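Local coordinates for protein inactive glucansucrase (Lactobacillus reuteri, PDB 5JBD) that is an inactive glucansucrase of glycoside hydrolase family 70, with a TIM-barrel fold and a bound calcium ion, at residues A485-T488 with L489-A492; Y578-D581 with N582-N585. All coordinates share one frame; numbering follows the deposited sequence.

Contact 1 (485-492) is two turns of helix 483-496, which follows barrel strand 460-464, and contact 2 (578-585) is a loop between strands 576-577 and 588-590 of an antiparallel sheet. Their centres lie about 17 Å apart. The ring of Tyr578 joins them: its OH comes 3.3 Å from Ala485 N, and its CE1 comes 3.9 Å from Thr488 OG1, both as packing approaches. Both sit well off the middle of the chain, with centres about 29 Å and 43 Å from it. Neither includes a residue of the calcium site, formed by Glu237, Asp243, Asn287 and Asn751.

Contact 1. Residues A485-T488 with L489-A492; sequences AITT and LMRA
Leu489 packs on the carbonyl of Ala485 in the alpha-helix 483-496, a local contact in which Leu489, Met490, Arg491 and Ala492 each lean on the backbone one turn earlier. Four successive i to i+4 bonds define the helical geometry. The bond from Arg491 N to Thr487 O (3.0 Å) is close to straight, with an N-H...O angle of 172°, and Arg491 CG lies 3.6 Å from the same Thr487 O. Thr487 OG1 is bonded to Tyr483 O. The bond from Met490 N to Ile486 O is more bent, at 147°, although this donor lies in the carbonyl plane.

Leu489 has its CG anti to the carbonyl carbon (chi1 -66°), which brings CG to 3.4 Å from Ala485 O. Beyond that, its side chain touches both helix 446-455 (Tyr450, Ala451 and Leu454) and strand 564-571 (Ile569). Thr488 sets its hydroxyl beside its own backbone N, and OG1 hydrogen-bonds Asp484 O; the side chain also touches Leu568 of strand 564-571. At the next turn, Ala492 CB lies 3.4 Å from Thr488 O, the carbonyl that its own N-H binds.

Met490 runs past Ile486, the two side chains crossing at a slant. Its CG comes to 3.2 Å from Ile486 O; SD lies 3.9 Å from Ile486 CG2, and the bend at chi3 then turns CE.

Contact 2. Residues Y578-D581 with N582-N585; sequences YDAD and NSEN
Ala580 meets Ser583 and Asn585 across an irregular turn in which Ala580 and Asn582 both take left-handed helical backbone angles (phi 52° and 65°) and no hydrogen bond joins 578-581 to 582-585. The chain here connects strands 576-577 and 588-590, both of which pair antiparallel with strand 564-571.

Ala580 CB comes to 3.6 Å from the backbone O of Asn585. The hydroxyl of Ser583 comes up to the main chain of Ala580, with Ser583 OG 3.7 Å from Ala580 CA. A chi1 of 65° sets that OG between its own N and carbonyl carbon; its polar partner is Asp570 OD2 on strand 564-571. Asn585 ND2 binds the same carboxylate oxygen and also Thr600 O. In the exposed part of the turn, Asp581 OD1 lies 3.3 Å from Asn582 N, but the angle is too poor for a hydrogen bond.

The contact itself is therefore van der Waals in character. The polar bonds of the turn go to residues outside it: Asp581 N to Thr577 OG1, and Ser583 OG and Asn585 ND2 to Asp570 OD2, whose likely negative charge would suit two such partners. This is consistent with these bonds holding the shape of the turn.

Contact 1. Residues A485-T488 with L489-A492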
loop_
_atom_site.group_PDB
_atom_site.type_symbol
_atom_site.label_atom_id
_atom_site.label_comp_id
_atom_site.label_asym_id
_atom_site.label_seq_id
_atom_site.Cartn_x
_atom_site.Cartn_y
_atom_site.Cartn_z
ATOM N N ALA A 485 -5.381 -3.780 28.463
ATOM C CA ALA A 485 -5.113 -5.196 28.270
ATOM C C ALA A 485 -3.845 -5.424 27.477
ATOM O O ALA A 485 -2.970 -6.182 27.900
ATOM C CB ALA A 485 -6.285 -5.868 27.566
ATOM N N ILE A 486 -3.733 -4.733 26.342
ATOM C CA ILE A 486 -2.605 -4.970 25.430
ATOM C C ILE A 486 -1.281 -4.526 26.064
ATOM O O ILE A 486 -0.300 -5.280 26.010
ATOM C CB ILE A 486 -2.837 -4.356 24.043
ATOM C CG1 ILE A 486 -4.101 -4.966 23.418
ATOM C CG2 ILE A 486 -1.627 -4.606 23.146
ATOM C CD1 ILE A 486 -4.617 -4.257 22.188
ATOM N N THR A 487 -1.265 -3.352 26.706
ATOM C CA THR A 487 -0.040 -2.845 27.353
ATOM C C THR A 487 0.381 -3.672 28.562
ATOM O O THR A 487 1.579 -3.870 28.803
ATOM C CB THR A 487 -0.125 -1.351 27.719
ATOM O OG1 THR A 487 -1.249 -1.106 28.578
ATOM C CG2 THR A 487 -0.241 -0.505 26.466
ATOM N N THR A 488 -0.589 -4.180 29.321
ATOM C CA THR A 488 -0.279 -5.148 30.379
ATOM C C THR A 488 0.466 -6.372 29.807
ATOM O O THR A 488 1.472 -6.803 30.353
ATOM C CB THR A 488 -1.552 -5.566 31.149
ATOM O OG1 THR A 488 -2.164 -4.399 31.687
ATOM C CG2 THR A 488 -1.231 -6.505 32.306
ATOM N N LEU A 489 -0.020 -6.896 28.690
ATOM C CA LEU A 489 0.630 -8.036 28.042
ATOM C C LEU A 489 2.020 -7.667 27.486
ATOM O O LEU A 489 2.965 -8.471 27.559
ATOM C CB LEU A 489 -0.269 -8.592 26.926
ATOM C CG LEU A 489 -1.591 -9.223 27.385
ATOM C CD1 LEU A 489 -2.536 -9.415 26.193
ATOM C CD2 LEU A 489 -1.321 -10.550 28.095
ATOM N N MET A 490 2.144 -6.456 26.944
ATOM C CA MET A 490 3.414 -5.994 26.358
ATOM C C MET A 490 4.519 -5.892 27.419
ATOM O O MET A 490 5.615 -6.428 27.228
ATOM C CB MET A 490 3.210 -4.665 25.633
ATOM C CG MET A 490 2.428 -4.783 24.337
ATOM S SD MET A 490 1.949 -3.172 23.680
ATOM C CE MET A 490 3.494 -2.626 22.945
ATOM N N ARG A 491 4.207 -5.274 28.562
ATOM C CA ARG A 491 5.173 -5.151 29.660
ATOM C C ARG A 491 5.529 -6.522 30.241
ATOM O O ARG A 491 6.703 -6.797 30.520
ATOM C CB ARG A 491 4.644 -4.255 30.787
ATOM C CG ARG A 491 4.565 -2.775 30.457
ATOM C CD ARG A 491 3.914 -1.996 31.594
ATOM N NE ARG A 491 3.302 -0.754 31.108
ATOM C CZ ARG A 491 3.852 0.464 31.158
ATOM N NH1 ARG A 491 5.057 0.659 31.689
ATOM N NH2 ARG A 491 3.184 1.514 30.665
ATOM N N ALA A 492 4.515 -7.373 30.445
ATOM C CA ALA A 492 4.745 -8.728 30.952
ATOM C C ALA A 492 5.634 -9.562 30.014
ATOM O O ALA A 492 6.466 -10.355 30.477
ATOM C CB ALA A 492 3.416 -9.439 31.214
#

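Contact 2. Residues Y578-D581 with N582-N585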
loop_
_atom_site.group_PDB
_atom_site.type_symbol
_atom_site.label_atom_id
_atom_site.label_comp_id
_atom_site.label_asym_id
_atom_site.label_seq_id
_atom_site.Cartn_x
_atom_site.Cartn_y
_atom_site.Cartn_z
ATOM N N TYR A 578 -7.180 -6.963 36.733
ATOM C CA TYR A 578 -5.708 -6.992 36.852
ATOM C C TYR A 578 -5.251 -7.165 38.299
ATOM O O TYR A 578 -4.050 -7.203 38.563
ATOM C CB TYR A 578 -5.108 -5.709 36.226
ATOM C CG TYR A 578 -5.622 -5.512 34.825
ATOM C CD1 TYR A 578 -5.098 -6.248 33.774
ATOM C CD2 TYR A 578 -6.697 -4.643 34.547
ATOM C CE1 TYR A 578 -5.591 -6.116 32.477
ATOM C CE2 TYR A 578 -7.192 -4.509 33.246
ATOM C CZ TYR A 578 -6.626 -5.254 32.211
ATOM O OH TYR A 578 -7.082 -5.175 30.907
ATOM N N ASP A 579 -6.210 -7.272 39.231
ATOM C CA ASP A 579 -5.915 -7.552 40.641
ATOM C C ASP A 579 -6.869 -8.599 41.221
ATOM O O ASP A 579 -7.193 -8.549 42.408
ATOM C CB ASP A 579 -5.933 -6.244 41.472
ATOM C CG ASP A 579 -7.287 -5.506 41.424
ATOM O OD1 ASP A 579 -8.145 -5.823 40.565
ATOM O OD2 ASP A 579 -7.482 -4.575 42.241
ATOM N N ALA A 580 -7.309 -9.544 40.384
ATOM C CA ALA A 580 -8.196 -10.639 40.800
ATOM C C ALA A 580 -9.452 -10.139 41.535
ATOM O O ALA A 580 -9.850 -10.692 42.555
ATOM C CB ALA A 580 -7.427 -11.635 41.660
ATOM N N ASP A 581 -10.054 -9.081 40.999
ATOM C CA ASP A 581 -11.272 -8.500 41.564
ATOM C C ASP A 581 -12.502 -9.077 40.849
ATOM O O ASP A 581 -12.716 -8.831 39.660
ATOM C CB ASP A 581 -11.243 -6.968 41.445
ATOM C CG ASP A 581 -12.349 -6.285 42.259
ATOM O OD1 ASP A 581 -13.014 -6.964 43.061
ATOM O OD2 ASP A 581 -12.546 -5.064 42.092
ATOM N N ASN A 582 -13.284 -9.861 41.585
ATOM C CA ASN A 582 -14.528 -10.465 41.098
ATOM C C ASN A 582 -14.300 -11.495 39.965
ATOM O O ASN A 582 -15.132 -11.636 39.072
ATOM C CB ASN A 582 -15.531 -9.358 40.694
ATOM C CG ASN A 582 -16.997 -9.764 40.888
ATOM O OD1 ASN A 582 -17.326 -10.649 41.684
ATOM N ND2 ASN A 582 -17.890 -9.097 40.154
ATOM N N SER A 583 -13.174 -12.210 40.026
ATOM C CA SER A 583 -12.882 -13.309 39.109
ATOM C C SER A 583 -12.948 -14.652 39.851
ATOM O O SER A 583 -13.107 -14.696 41.077
ATOM C CB SER A 583 -11.504 -13.117 38.465
ATOM O OG SER A 583 -10.478 -13.196 39.445
ATOM N N GLU A 584 -12.820 -15.741 39.102
ATOM C CA GLU A 584 -12.899 -17.096 39.674
ATOM C C GLU A 584 -11.680 -17.481 40.500
ATOM O O GLU A 584 -11.759 -18.392 41.307
ATOM C CB GLU A 584 -13.090 -18.130 38.573
ATOM C CG GLU A 584 -14.382 -17.977 37.790
ATOM C CD GLU A 584 -14.351 -18.759 36.488
ATOM O OE1 GLU A 584 -13.678 -18.327 35.518
ATOM O OE2 GLU A 584 -15.001 -19.817 36.441
ATOM N N ASN A 585 -10.553 -16.802 40.291
ATOM C CA ASN A 585 -9.293 -17.130 40.966
ATOM C C ASN A 585 -8.788 -15.940 41.788
ATOM O O ASN A 585 -9.044 -14.788 41.428
ATOM C CB ASN A 585 -8.244 -17.513 39.924
ATOM C CG ASN A 585 -8.721 -18.631 39.011
ATOM O OD1 ASN A 585 -8.669 -19.807 39.375
ATOM N ND2 ASN A 585 -9.189 -18.268 37.818
#